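Local structure of aminotransferase (Psychrobacter arcticus 273-4, 3IF2) at residues A[77-82]-A[304-309]; A[280-285]-A[309-314]; A[81-86]-A[108-113]; A[86-91]-A[315-320]; A[264-269]-A[288-293]. The protein probably transfers amino groups between amino and keto acids with the help of pyridoxal 5'-phosphate, perhaps acting as a valine-pyruvate transaminase. All coordinates share one frame; numbering follows the deposited sequence. Where two conformers were deposited one is given.

Contact 1 (A[77-82]-A[304-309]); sequences ANYSNP and VNLAPT. With PLP (pyridoxal-5'-phosphate), chain E.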
# COMPACT_ATOMS: atom_id res chain seq x y z
N ALA A 77 12.92 1.20 -11.79
CA ALA A 77 12.63 0.30 -12.92
C ALA A 77 12.33 -1.16 -12.60
O ALA A 77 12.04 -1.92 -13.52
CB ALA A 77 13.75 0.38 -13.97
N ASN A 78 12.40 -1.53 -11.32
CA ASN A 78 12.22 -2.92 -10.88
C ASN A 78 11.37 -3.06 -9.61
O ASN A 78 11.50 -2.24 -8.67
CB ASN A 78 13.58 -3.53 -10.58
CG ASN A 78 14.46 -3.61 -11.78
OD1 ASN A 78 14.37 -4.56 -12.55
ND2 ASN A 78 15.35 -2.62 -11.94
N TYR A 79 10.52 -4.09 -9.60
CA TYR A 79 9.76 -4.48 -8.45
C TYR A 79 10.77 -5.03 -7.44
O TYR A 79 11.69 -5.74 -7.85
CB TYR A 79 8.83 -5.68 -8.77
CG TYR A 79 7.61 -5.41 -9.63
CD1 TYR A 79 6.49 -4.80 -9.08
CD2 TYR A 79 7.54 -5.83 -10.96
CE1 TYR A 79 5.36 -4.53 -9.85
CE2 TYR A 79 6.41 -5.57 -11.75
CZ TYR A 79 5.31 -4.92 -11.17
OH TYR A 79 4.16 -4.66 -11.85
N SER A 80 10.58 -4.75 -6.15
CA SER A 80 11.38 -5.41 -5.10
C SER A 80 10.78 -6.78 -4.85
O SER A 80 9.73 -7.11 -5.42
CB SER A 80 11.36 -4.63 -3.78
OG SER A 80 10.06 -4.60 -3.17
N ASN A 81 11.41 -7.56 -3.97
CA ASN A 81 10.82 -8.81 -3.51
C ASN A 81 9.57 -8.40 -2.67
O ASN A 81 9.56 -7.28 -2.14
CB ASN A 81 11.86 -9.59 -2.66
CG ASN A 81 11.30 -10.91 -2.10
OD1 ASN A 81 10.64 -10.95 -1.03
ND2 ASN A 81 11.52 -12.01 -2.85
N PRO A 82 8.52 -9.26 -2.58
CA PRO A 82 7.35 -8.89 -1.75
C PRO A 82 7.67 -8.54 -0.26
O PRO A 82 6.97 -7.72 0.35
CB PRO A 82 6.46 -10.13 -1.84
CG PRO A 82 6.83 -10.78 -3.10
CD PRO A 82 8.27 -10.50 -3.33
N VAL A 304 -1.90 -8.07 -1.52
CA VAL A 304 -2.46 -6.71 -1.41
C VAL A 304 -1.72 -5.67 -2.24
O VAL A 304 -2.37 -4.79 -2.82
CB VAL A 304 -2.49 -6.23 0.05
CG1 VAL A 304 -3.03 -4.78 0.17
CG2 VAL A 304 -3.36 -7.20 0.90
N ASN A 305 -0.39 -5.81 -2.33
CA ASN A 305 0.48 -4.81 -2.97
C ASN A 305 1.41 -5.24 -4.10
O ASN A 305 2.01 -4.38 -4.74
CB ASN A 305 1.41 -4.25 -1.86
CG ASN A 305 0.66 -3.52 -0.78
OD1 ASN A 305 -0.32 -2.83 -1.05
ND2 ASN A 305 1.14 -3.61 0.45
N LEU A 306 1.54 -6.55 -4.34
CA LEU A 306 2.53 -7.14 -5.27
C LEU A 306 3.90 -7.04 -4.57
O LEU A 306 4.48 -8.05 -4.19
CB LEU A 306 2.48 -6.51 -6.68
CG LEU A 306 2.70 -7.42 -7.88
CD1 LEU A 306 1.61 -8.49 -7.89
CD2 LEU A 306 2.61 -6.65 -9.18
N ALA A 307 4.38 -5.83 -4.37
CA ALA A 307 5.60 -5.56 -3.59
C ALA A 307 5.45 -4.17 -2.95
O ALA A 307 4.66 -3.36 -3.41
CB ALA A 307 6.85 -5.62 -4.47
N PRO A 308 6.15 -3.92 -1.84
CA PRO A 308 6.00 -2.60 -1.28
C PRO A 308 6.84 -1.59 -2.07
O PRO A 308 7.67 -1.94 -2.92
CB PRO A 308 6.50 -2.75 0.17
CG PRO A 308 7.27 -4.02 0.21
CD PRO A 308 7.14 -4.72 -1.11
N THR A 309 6.61 -0.33 -1.74
CA THR A 309 7.30 0.80 -2.36
C THR A 309 8.79 0.74 -2.05
O THR A 309 9.18 0.13 -1.05
CB THR A 309 6.66 2.11 -1.89
OG1 THR A 309 6.99 3.12 -2.82
CG2 THR A 309 7.10 2.50 -0.51
N1 PLP E . -2.80 -5.98 -14.19
C2 PLP E . -2.08 -6.88 -14.95
C2A PLP E . -2.78 -7.42 -16.15
C3 PLP E . -0.75 -7.21 -14.59
O3 PLP E . -0.01 -8.10 -15.34
C4 PLP E . -0.17 -6.63 -13.43
C4A PLP E . 1.32 -6.78 -13.09
O4A PLP E . 1.90 -7.86 -13.14
C5 PLP E . -0.94 -5.72 -12.65
C6 PLP E . -2.24 -5.41 -13.06
C5A PLP E . -0.39 -5.09 -11.37
O4P PLP E . 0.48 -4.03 -11.67
P PLP E . 0.91 -2.96 -10.56
O1P PLP E . 0.34 -3.25 -9.21
O2P PLP E . 0.40 -1.61 -11.02
O3P PLP E . 2.38 -3.03 -10.62
O HOH W 1 10.43 -2.55 -1.26
O HOH W 2 8.61 -2.62 -5.51
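Tyr79 holds CG anti to its carbonyl carbon (chi1 -72°), and Leu306, with chi1 at -143°, off the staggered positions, sends CD2 obliquely to meet it 3.5 Å from Tyr79 CE1. The pair is a worked example of how a fold type I aminotransferase builds one active site from two subunits, for the pyridoxal phosphate reached here sits in the pocket of the second subunit. Beside that methyl, Tyr79 OH donates to PLP O3P at 2.7 Å, the oxygen lying at the ring edge in the ring plane. Arg283 of the second subunit packs on the tyrosine and binds the same phosphate. A phenylalanine at Tyr79 would probably leave O3P without its donor from this chain and the aromatic end with no bond to fix it.

Leu306, the first residue to leave helix 291-305, has positive phi, and the chain then runs along the loop 77-82. Ala307 CB presses on Ser80 O at 3.4 Å, while Pro308 CD lies 3.3 Å from Pro82 O, a carbonyl that accepts a hydrogen bond from Asn301 ND2. Ser80 OG donates to Asn81 O. Two waters complete the join: one accepts from Ser80 N and donates to Pro308 O, and the other donates to Ser80 OG at 2.8 Å and to Thr309 O at 3.0 Å.

Contact 2 (A[280-285]-A[309-314]); sequences PGMRTG and TRFGAA. With PLP (pyridoxal-5'-phosphate), chain C.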
# COMPACT_ATOMS: atom_id res chain seq x y z
N PRO A 280 7.56 11.11 4.83
CA PRO A 280 6.25 10.50 4.88
C PRO A 280 5.63 10.26 3.51
O PRO A 280 4.85 9.32 3.36
CB PRO A 280 5.43 11.51 5.66
CG PRO A 280 6.01 12.80 5.28
CD PRO A 280 7.48 12.52 5.25
N GLY A 281 6.00 11.08 2.53
CA GLY A 281 5.49 10.96 1.17
C GLY A 281 5.91 9.69 0.46
O GLY A 281 5.25 9.27 -0.49
N MSE A 282 7.01 9.09 0.92
CA MSE A 282 7.54 7.84 0.39
C MSE A 282 6.85 6.57 0.89
O MSE A 282 7.01 5.53 0.25
CB MSE A 282 9.02 7.73 0.73
CG MSE A 282 9.92 8.86 0.25
SE MSE A 282 9.88 9.09 -1.67
CE MSE A 282 11.77 9.55 -1.72
N ARG A 283 6.15 6.63 2.03
CA ARG A 283 5.40 5.50 2.58
C ARG A 283 6.25 4.26 2.83
O ARG A 283 6.05 3.24 2.18
CB ARG A 283 4.18 5.14 1.69
CG ARG A 283 3.30 6.29 1.17
CD ARG A 283 2.30 6.87 2.17
NE ARG A 283 2.95 7.19 3.40
CZ ARG A 283 2.76 6.66 4.60
NH1 ARG A 283 1.76 5.83 4.93
NH2 ARG A 283 3.61 7.07 5.52
N THR A 284 7.19 4.34 3.77
CA THR A 284 8.06 3.19 4.14
C THR A 284 7.93 2.85 5.61
O THR A 284 8.33 3.65 6.47
CB THR A 284 9.54 3.46 3.84
OG1 THR A 284 9.66 3.98 2.52
CG2 THR A 284 10.37 2.18 4.00
N GLY A 285 7.37 1.67 5.89
CA GLY A 285 7.27 1.09 7.23
C GLY A 285 8.28 -0.04 7.31
O GLY A 285 8.55 -0.70 6.31
N THR A 309 6.61 -0.33 -1.74
CA THR A 309 7.30 0.80 -2.36
C THR A 309 8.79 0.74 -2.05
O THR A 309 9.18 0.13 -1.05
CB THR A 309 6.66 2.11 -1.89
OG1 THR A 309 6.99 3.12 -2.82
CG2 THR A 309 7.10 2.50 -0.51
N ARG A 310 9.62 1.30 -2.91
CA ARG A 310 11.07 1.25 -2.64
C ARG A 310 11.87 2.53 -2.69
O ARG A 310 13.05 2.50 -2.32
CB ARG A 310 11.72 0.13 -3.44
CG ARG A 310 11.69 0.26 -4.92
CD ARG A 310 12.09 -1.05 -5.61
NE ARG A 310 13.43 -1.51 -5.25
CZ ARG A 310 14.15 -2.44 -5.88
NH1 ARG A 310 13.74 -3.02 -7.00
NH2 ARG A 310 15.36 -2.75 -5.39
N PHE A 311 11.26 3.66 -3.02
CA PHE A 311 12.07 4.84 -3.13
C PHE A 311 12.53 5.42 -1.80
O PHE A 311 13.61 6.04 -1.73
CB PHE A 311 11.51 5.90 -4.10
CG PHE A 311 12.61 6.56 -4.85
CD1 PHE A 311 13.15 5.93 -5.98
CD2 PHE A 311 13.23 7.69 -4.34
CE1 PHE A 311 14.27 6.47 -6.65
CE2 PHE A 311 14.34 8.26 -4.99
CZ PHE A 311 14.87 7.64 -6.14
N GLY A 312 11.72 5.21 -0.76
CA GLY A 312 12.11 5.57 0.59
C GLY A 312 13.34 4.76 0.99
O GLY A 312 14.32 5.31 1.51
N ALA A 313 13.27 3.45 0.72
CA ALA A 313 14.39 2.52 0.91
C ALA A 313 15.65 3.00 0.17
O ALA A 313 16.73 2.97 0.72
CB ALA A 313 14.00 1.11 0.41
N ALA A 314 15.48 3.45 -1.07
CA ALA A 314 16.60 3.90 -1.90
C ALA A 314 17.33 5.08 -1.25
O ALA A 314 18.56 5.07 -1.18
CB ALA A 314 16.14 4.23 -3.30
N1 PLP C . 2.51 5.46 14.58
C2 PLP C . 2.21 6.65 15.20
C2A PLP C . 2.32 6.70 16.69
C3 PLP C . 1.83 7.77 14.42
O3 PLP C . 1.52 8.97 14.99
C4 PLP C . 1.74 7.65 13.01
C4A PLP C . 1.06 8.79 12.26
O4A PLP C . 1.56 9.29 11.24
C5 PLP C . 2.05 6.39 12.40
C6 PLP C . 2.44 5.32 13.22
C5A PLP C . 1.94 6.14 10.88
O4P PLP C . 3.11 6.48 10.16
P PLP C . 3.31 6.00 8.64
O1P PLP C . 2.26 5.15 7.97
O2P PLP C . 4.57 5.21 8.75
O3P PLP C . 3.47 7.25 7.86
O HOH W 3 10.28 2.57 0.19
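Thr309 CG2 is pushed against two successive carbonyls, 3.1 Å from Met282 O and 3.0 Å from Arg283 O, and this marks the tight half of the contact. Close by, Met282 CB rests 3.8 Å from Gly312 CA. Glycine suits this first turn of helix 311-321, since a beta carbon there would run into Thr284 OG1. Met282, present as selenomethionine, bends back beside Phe311 so that CE lies in the plane of the aromatic ring, at its edge, 3.5 Å from CD2; Ala314 CB covers one face of that ring.

The other half is looser, its polar groups linked through one water rather than directly: the water meets Thr284 OG1 at 2.8 Å, accepts from Ala313 N and donates weakly to Thr309 O. Arg310, at the N-cap position, turns away from the contact to a partly exposed site, where it forms a salt bridge with Asp85.

Arg283 leads from this packing into the cofactor site. NE donates almost straight (175°) to Pro280 O at 2.9 Å, in the guanidinium plane. This bond helps to fix the turn of the guanidinium, and Arg283 N shares the same acceptor. NH1 then reaches PLP O1P at 3.2 Å; NH2 also faces the phosphate, but at a separation too short to be trusted. The arrangement thus joins the phosphate-binding loop between strands 268-273 and 285-288 to the start of helix 311-321, with helix 71-77 over Phe311, helix 86-100 beside Thr284 and Ala313, and Phe311 of the second subunit meeting its counterpart.

Contact 3 (A[81-86]-A[108-113]); sequences NPQGDS and NIALTN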
# COMPACT_ATOMS: atom_id res chain seq x y z
N ASN A 81 11.41 -7.56 -3.97
CA ASN A 81 10.82 -8.81 -3.51
C ASN A 81 9.57 -8.40 -2.67
O ASN A 81 9.56 -7.28 -2.14
CB ASN A 81 11.86 -9.59 -2.66
CG ASN A 81 11.30 -10.91 -2.10
OD1 ASN A 81 10.64 -10.95 -1.03
ND2 ASN A 81 11.52 -12.01 -2.85
N PRO A 82 8.52 -9.26 -2.58
CA PRO A 82 7.35 -8.89 -1.75
C PRO A 82 7.67 -8.54 -0.26
O PRO A 82 6.97 -7.72 0.35
CB PRO A 82 6.46 -10.13 -1.84
CG PRO A 82 6.83 -10.78 -3.10
CD PRO A 82 8.27 -10.50 -3.33
N GLN A 83 8.71 -9.17 0.29
CA GLN A 83 9.22 -8.87 1.63
C GLN A 83 9.79 -7.43 1.74
O GLN A 83 9.76 -6.85 2.82
CB GLN A 83 10.27 -9.90 2.03
CG GLN A 83 10.83 -9.75 3.46
CD GLN A 83 11.77 -10.87 3.84
OE1 GLN A 83 11.68 -11.98 3.32
NE2 GLN A 83 12.66 -10.59 4.78
N GLY A 84 10.31 -6.89 0.64
CA GLY A 84 10.82 -5.52 0.56
C GLY A 84 12.22 -5.41 -0.04
O GLY A 84 12.95 -6.38 -0.09
N ASP A 85 12.58 -4.20 -0.45
CA ASP A 85 13.91 -3.89 -1.03
C ASP A 85 15.05 -4.64 -0.32
O ASP A 85 15.33 -4.34 0.84
CB ASP A 85 14.13 -2.37 -0.97
CG ASP A 85 15.39 -1.91 -1.67
OD1 ASP A 85 16.50 -2.03 -1.10
OD2 ASP A 85 15.24 -1.39 -2.79
N SER A 86 15.66 -5.62 -1.00
CA SER A 86 16.75 -6.45 -0.43
C SER A 86 17.91 -5.65 0.19
O SER A 86 18.29 -5.93 1.33
CB SER A 86 17.36 -7.36 -1.49
OG SER A 86 16.36 -8.16 -2.09
N ASN A 108 14.17 -11.68 9.55
CA ASN A 108 13.53 -10.88 10.60
C ASN A 108 13.06 -9.48 10.23
O ASN A 108 12.58 -8.77 11.08
CB ASN A 108 14.50 -10.73 11.79
CG ASN A 108 14.89 -12.06 12.41
OD1 ASN A 108 16.05 -12.46 12.37
ND2 ASN A 108 13.90 -12.74 12.99
N ILE A 109 13.17 -9.08 8.98
CA ILE A 109 12.79 -7.73 8.58
C ILE A 109 12.00 -7.74 7.28
O ILE A 109 12.41 -8.40 6.31
CB ILE A 109 14.01 -6.80 8.40
CG1 ILE A 109 14.91 -6.83 9.63
CG2 ILE A 109 13.53 -5.35 8.07
CD1 ILE A 109 16.05 -5.81 9.61
N ALA A 110 10.88 -7.03 7.30
CA ALA A 110 10.03 -6.82 6.13
C ALA A 110 9.72 -5.33 6.05
O ALA A 110 9.82 -4.61 7.05
CB ALA A 110 8.75 -7.62 6.25
N LEU A 111 9.36 -4.89 4.85
CA LEU A 111 8.97 -3.52 4.57
C LEU A 111 7.48 -3.51 4.19
O LEU A 111 6.97 -4.49 3.59
CB LEU A 111 9.81 -2.93 3.42
CG LEU A 111 11.33 -2.90 3.57
CD1 LEU A 111 12.00 -2.28 2.33
CD2 LEU A 111 11.71 -2.14 4.79
N THR A 112 6.80 -2.41 4.55
CA THR A 112 5.38 -2.17 4.24
C THR A 112 5.23 -0.75 3.67
O THR A 112 6.19 0.04 3.71
CB THR A 112 4.50 -2.34 5.52
OG1 THR A 112 4.88 -1.39 6.53
CG2 THR A 112 4.65 -3.75 6.10
N ASN A 113 4.06 -0.43 3.11
CA ASN A 113 3.77 0.91 2.55
C ASN A 113 3.36 1.89 3.67
O ASN A 113 2.23 2.35 3.72
CB ASN A 113 2.70 0.83 1.45
CG ASN A 113 3.18 0.11 0.19
OD1 ASN A 113 4.38 0.08 -0.12
ND2 ASN A 113 2.23 -0.46 -0.56
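Gln83 lays its extended side chain along strand 109-112, CG passing 4.1 Å from Ala110 CB before the amide reaches the backbone. With CG anti to the backbone N (chi1 -177°) and the rest of the chain straight, NE2 donates to Ile109 O at 2.7 Å (158°), the acceptor close to the amide plane. The main chain of the same residue makes the complementary bond: Leu111 N donates to Gln83 O at 2.8 Å. One glutamine thus satisfies a carbonyl and an N-H of the strand.

Strand 109-112 pairs through Ala110 and Thr112 with strand 285-288 of the large mixed sheet, and Gln83 takes up N-H and C=O groups that this pairing does not use. A type I turn from Asn81 to Gly84 presents it, steadied by an Asx turn in which Asn81 OD1 accepts from Gln83 N. Gly84 has a positive phi of 130°, and a beta carbon would strike both the preceding carbonyl and Leu111 CG.

Leu111 CD1 lies against the chain just past the turn, 3.4 Å from Asp85 N and 3.9 Å from Asp85 CB. Asp85 itself caps helix 86-100, OD1 accepting from Phe88 N.

Contact 4 (A[86-91]-A[315-320]); sequences SAFIDA and IATPLV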
# COMPACT_ATOMS: atom_id res chain seq x y z
N SER A 86 15.66 -5.62 -1.00
CA SER A 86 16.75 -6.45 -0.43
C SER A 86 17.91 -5.65 0.19
O SER A 86 18.29 -5.93 1.33
CB SER A 86 17.36 -7.36 -1.49
OG SER A 86 16.36 -8.16 -2.09
N ALA A 87 18.44 -4.67 -0.56
CA ALA A 87 19.59 -3.87 -0.13
C ALA A 87 19.31 -3.12 1.17
O ALA A 87 20.14 -3.11 2.09
CB ALA A 87 20.07 -2.90 -1.26
N PHE A 88 18.12 -2.52 1.25
CA PHE A 88 17.67 -1.80 2.46
C PHE A 88 17.54 -2.74 3.68
O PHE A 88 17.99 -2.38 4.78
CB PHE A 88 16.36 -1.03 2.19
CG PHE A 88 15.93 -0.09 3.30
CD1 PHE A 88 16.83 0.83 3.86
CD2 PHE A 88 14.60 -0.05 3.70
CE1 PHE A 88 16.42 1.74 4.83
CE2 PHE A 88 14.17 0.84 4.66
CZ PHE A 88 15.08 1.75 5.24
N ILE A 89 16.96 -3.93 3.49
CA ILE A 89 16.86 -4.92 4.56
C ILE A 89 18.26 -5.34 5.06
O ILE A 89 18.47 -5.40 6.27
CB ILE A 89 15.99 -6.19 4.15
CG1 ILE A 89 14.49 -5.82 4.10
CG2 ILE A 89 16.23 -7.40 5.10
CD1 ILE A 89 13.64 -6.86 3.41
N ASP A 90 19.20 -5.62 4.14
CA ASP A 90 20.58 -6.01 4.53
C ASP A 90 21.26 -4.90 5.32
O ASP A 90 21.91 -5.18 6.33
CB ASP A 90 21.47 -6.39 3.32
CG ASP A 90 21.03 -7.66 2.62
OD1 ASP A 90 20.53 -8.62 3.25
OD2 ASP A 90 21.22 -7.70 1.39
N ALA A 91 21.10 -3.65 4.87
CA ALA A 91 21.63 -2.48 5.59
C ALA A 91 21.06 -2.39 7.02
O ALA A 91 21.81 -2.21 7.98
CB ALA A 91 21.32 -1.20 4.82
N ILE A 315 16.59 6.07 -0.74
CA ILE A 315 17.21 7.21 -0.05
C ILE A 315 17.88 6.77 1.24
O ILE A 315 19.04 7.14 1.49
CB ILE A 315 16.20 8.39 0.29
CG1 ILE A 315 16.10 9.42 -0.82
CG2 ILE A 315 16.72 9.24 1.47
CD1 ILE A 315 15.78 8.88 -2.08
N ALA A 316 17.16 6.00 2.05
CA ALA A 316 17.59 5.65 3.41
C ALA A 316 18.72 4.64 3.50
O ALA A 316 19.47 4.68 4.49
CB ALA A 316 16.40 5.19 4.23
N THR A 317 18.86 3.78 2.49
CA THR A 317 19.89 2.71 2.48
C THR A 317 21.32 3.21 2.81
O THR A 317 21.90 2.72 3.76
CB THR A 317 19.83 1.85 1.18
OG1 THR A 317 18.59 1.15 1.15
CG2 THR A 317 20.98 0.85 1.07
N PRO A 318 21.85 4.21 2.05
CA PRO A 318 23.19 4.70 2.36
C PRO A 318 23.30 5.42 3.71
O PRO A 318 24.35 5.34 4.33
CB PRO A 318 23.51 5.65 1.19
CG PRO A 318 22.20 6.02 0.62
CD PRO A 318 21.38 4.78 0.78
N LEU A 319 22.24 6.10 4.14
CA LEU A 319 22.22 6.80 5.43
C LEU A 319 22.18 5.81 6.62
O LEU A 319 22.57 6.17 7.75
CB LEU A 319 21.07 7.83 5.52
CG LEU A 319 20.92 8.86 4.37
CD1 LEU A 319 19.72 9.77 4.59
CD2 LEU A 319 22.16 9.69 4.17
N VAL A 320 21.68 4.58 6.39
CA VAL A 320 21.68 3.49 7.40
C VAL A 320 23.09 2.87 7.42
O VAL A 320 23.69 2.72 8.50
CB VAL A 320 20.58 2.40 7.12
CG1 VAL A 320 20.78 1.17 7.97
CG2 VAL A 320 19.21 2.97 7.31
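Phe88 supplies the flat group of this contact, and its ring is met aslant by three residues of the facing helix: Thr317 OG1 near CD1 at 3.2 Å, Ala316 CB near CE1 at 3.5 Å, and Val320 CG2 near CE1 at 3.9 Å. Further round, at CD2 and CE2, the ring is met by Leu111, Ala313 and Thr284, so the aromatic group is enclosed from several parts of the fold. The torsion that sends it across sets CG anti to the backbone N (chi1 -171°), which carries the ring away from its own helix into the interface.

Thr317 OG1 also lies 3.3 Å from Phe88 CB. The polar need of Thr317 is met within its own helix, by a hydrogen bond to Ala313 O, and so the hydroxyl can border an aromatic ring without seeking a partner across the contact.

Here helices 86-100 and 311-321 run in roughly the same direction, their short segments approaching to 9.0 Å with a crossing angle of 26°. The second helix is kinked at Pro318, whose N makes no bond to the preceding turn. No hydrogen bond joins the segments, and Ala91 probably lets the helices approach closely: its CB points at the other helix and meets Val320 CG1 at 4.0 Å. That branch of Val320 also touches Ala91 O at 3.5 Å, while Ile325 of helix 324-351 packs on the same valine.

Contact 5 (A[264-269]-A[288-293]); sequences WDNNTI and VADAKV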
# COMPACT_ATOMS: atom_id res chain seq x y z
N TRP A 264 14.34 -6.02 22.07
CA TRP A 264 13.73 -6.97 21.15
C TRP A 264 14.09 -8.42 21.49
O TRP A 264 15.13 -8.71 22.09
CB TRP A 264 14.19 -6.66 19.72
CG TRP A 264 13.53 -7.53 18.67
CD1 TRP A 264 12.33 -7.32 18.06
CD2 TRP A 264 14.03 -8.76 18.17
NE1 TRP A 264 12.06 -8.34 17.19
CE2 TRP A 264 13.09 -9.25 17.24
CE3 TRP A 264 15.17 -9.52 18.42
CZ2 TRP A 264 13.27 -10.46 16.56
CZ3 TRP A 264 15.35 -10.72 17.73
CH2 TRP A 264 14.41 -11.17 16.82
N ASP A 265 13.16 -9.31 21.13
CA ASP A 265 13.32 -10.77 21.17
C ASP A 265 12.29 -11.38 20.19
O ASP A 265 11.52 -10.62 19.57
CB ASP A 265 13.22 -11.33 22.60
CG ASP A 265 11.83 -11.19 23.24
OD1 ASP A 265 10.80 -10.97 22.54
OD2 ASP A 265 11.79 -11.33 24.48
N ASN A 266 12.25 -12.71 20.06
CA ASN A 266 11.31 -13.35 19.11
C ASN A 266 9.81 -13.21 19.40
O ASN A 266 9.01 -13.51 18.53
CB ASN A 266 11.69 -14.81 18.83
CG ASN A 266 13.03 -14.92 18.13
OD1 ASN A 266 14.07 -14.91 18.78
ND2 ASN A 266 13.02 -15.02 16.80
N ASN A 267 9.44 -12.76 20.60
CA ASN A 267 8.05 -12.49 20.92
C ASN A 267 7.73 -10.97 20.82
O ASN A 267 6.68 -10.52 21.30
CB ASN A 267 7.70 -13.07 22.31
CG ASN A 267 6.23 -13.39 22.43
OD1 ASN A 267 5.65 -14.05 21.56
ND2 ASN A 267 5.60 -12.93 23.51
N THR A 268 8.61 -10.18 20.19
CA THR A 268 8.41 -8.74 20.02
C THR A 268 8.30 -8.43 18.52
O THR A 268 9.04 -9.00 17.70
CB THR A 268 9.57 -7.94 20.65
OG1 THR A 268 9.82 -8.40 21.99
CG2 THR A 268 9.27 -6.44 20.67
N ILE A 269 7.36 -7.55 18.17
CA ILE A 269 7.17 -7.07 16.78
C ILE A 269 7.42 -5.56 16.88
O ILE A 269 6.60 -4.83 17.41
CB ILE A 269 5.76 -7.41 16.23
CG1 ILE A 269 5.51 -8.94 16.27
CG2 ILE A 269 5.57 -6.91 14.78
CD1 ILE A 269 4.07 -9.38 15.95
N VAL A 288 10.49 -5.43 12.39
CA VAL A 288 11.49 -6.36 12.91
C VAL A 288 10.71 -7.39 13.77
O VAL A 288 10.04 -7.00 14.75
CB VAL A 288 12.57 -5.65 13.73
CG1 VAL A 288 13.53 -6.68 14.38
CG2 VAL A 288 13.33 -4.65 12.82
N ALA A 289 10.79 -8.68 13.40
CA ALA A 289 10.01 -9.73 14.07
C ALA A 289 10.55 -11.12 13.84
O ALA A 289 11.53 -11.30 13.13
CB ALA A 289 8.57 -9.67 13.59
N ASP A 290 9.90 -12.11 14.44
CA ASP A 290 10.21 -13.52 14.21
C ASP A 290 9.91 -13.84 12.74
O ASP A 290 8.97 -13.26 12.17
CB ASP A 290 9.33 -14.45 15.07
CG ASP A 290 9.76 -15.92 14.99
OD1 ASP A 290 10.82 -16.24 15.57
OD2 ASP A 290 9.03 -16.75 14.40
N ALA A 291 10.69 -14.76 12.17
CA ALA A 291 10.52 -15.21 10.77
C ALA A 291 9.06 -15.51 10.41
O ALA A 291 8.58 -15.10 9.34
CB ALA A 291 11.38 -16.46 10.50
N LYS A 292 8.36 -16.17 11.34
CA LYS A 292 6.94 -16.54 11.18
C LYS A 292 6.07 -15.31 10.85
O LYS A 292 5.23 -15.36 9.95
CB LYS A 292 6.45 -17.28 12.45
CG LYS A 292 5.03 -17.81 12.40
CD LYS A 292 4.78 -18.87 13.47
CE LYS A 292 3.31 -19.24 13.54
NZ LYS A 292 2.84 -19.73 12.24
N VAL A 293 6.30 -14.21 11.58
CA VAL A 293 5.56 -12.95 11.36
C VAL A 293 5.95 -12.29 10.01
O VAL A 293 5.07 -11.82 9.28
CB VAL A 293 5.77 -11.95 12.52
CG1 VAL A 293 5.13 -10.60 12.21
CG2 VAL A 293 5.23 -12.51 13.82
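Val288 CG1 sits over one face of the Trp264 indole, 3.9 Å from the centroid of the five-membered ring, a CH-pi contact at the apolar centre. It lies where strands 268-273 and 285-288 run antiparallel in the large mixed sheet of the fold type I aminotransferase and the chain passes on into helix 291-305. In a separate apolar patch, Ile269 CD1 and Val293 CG2 meet tip to tip at 4.0 Å, with Ala289 CB near Ile269 CG1. On the opposite face of the indole lies Asn266 N, while the backbone of Ala289 meets its edge. Trp264 NE1 also gives a weak bond of 3.4 Å to Val288 O.

Outward, the contact turns polar. Asp290 OD1 accepts from Asn266 ND2 at 2.8 Å through its anti lone pair, the amide and carboxylate planes standing 75° apart. Asp290 CG is anti to its backbone N (chi1 -172°), a setting that lets the other oxygen, OD2, accept from Lys292 N at 3.2 Å and cap helix 291-305. Replacing Asp290 by alanine is likely to leave Asn266 ND2 without its acceptor and the first turn of the helix without its side-chain cap.

The type I turn from Asp265 to Thr268 is held at its start by an Asx turn: Asp265 OD1 accepts from Asn267 N at 3.0 Å and from Thr268 OG1 at 2.8 Å, the donors coming from opposite faces of the carboxylate.

From the N terminus, the loop at 77-82 opens contact 1, and its last residues also open contact 3, which closes first, after helix 86-100, on strand 109-112. Contact 4 starts on that helix and crosses contacts 1 and 3. Next come contact 5, at the ends of two neighbouring strands of the large sheet, and contact 2, beside the cofactor phosphate; these cross each other, contact 5 closing at 288-293 within contacts 1 and 4. Contact 1 closes at 304-309, crossing contact 2, which ends at 309-314. Contact 4 closes last at 315-320 and encloses contact 2. Together they tie helices 86-100, 291-305 and 311-321 to the sheet and, mainly through contacts 1, 2 and 5, reach the second subunit.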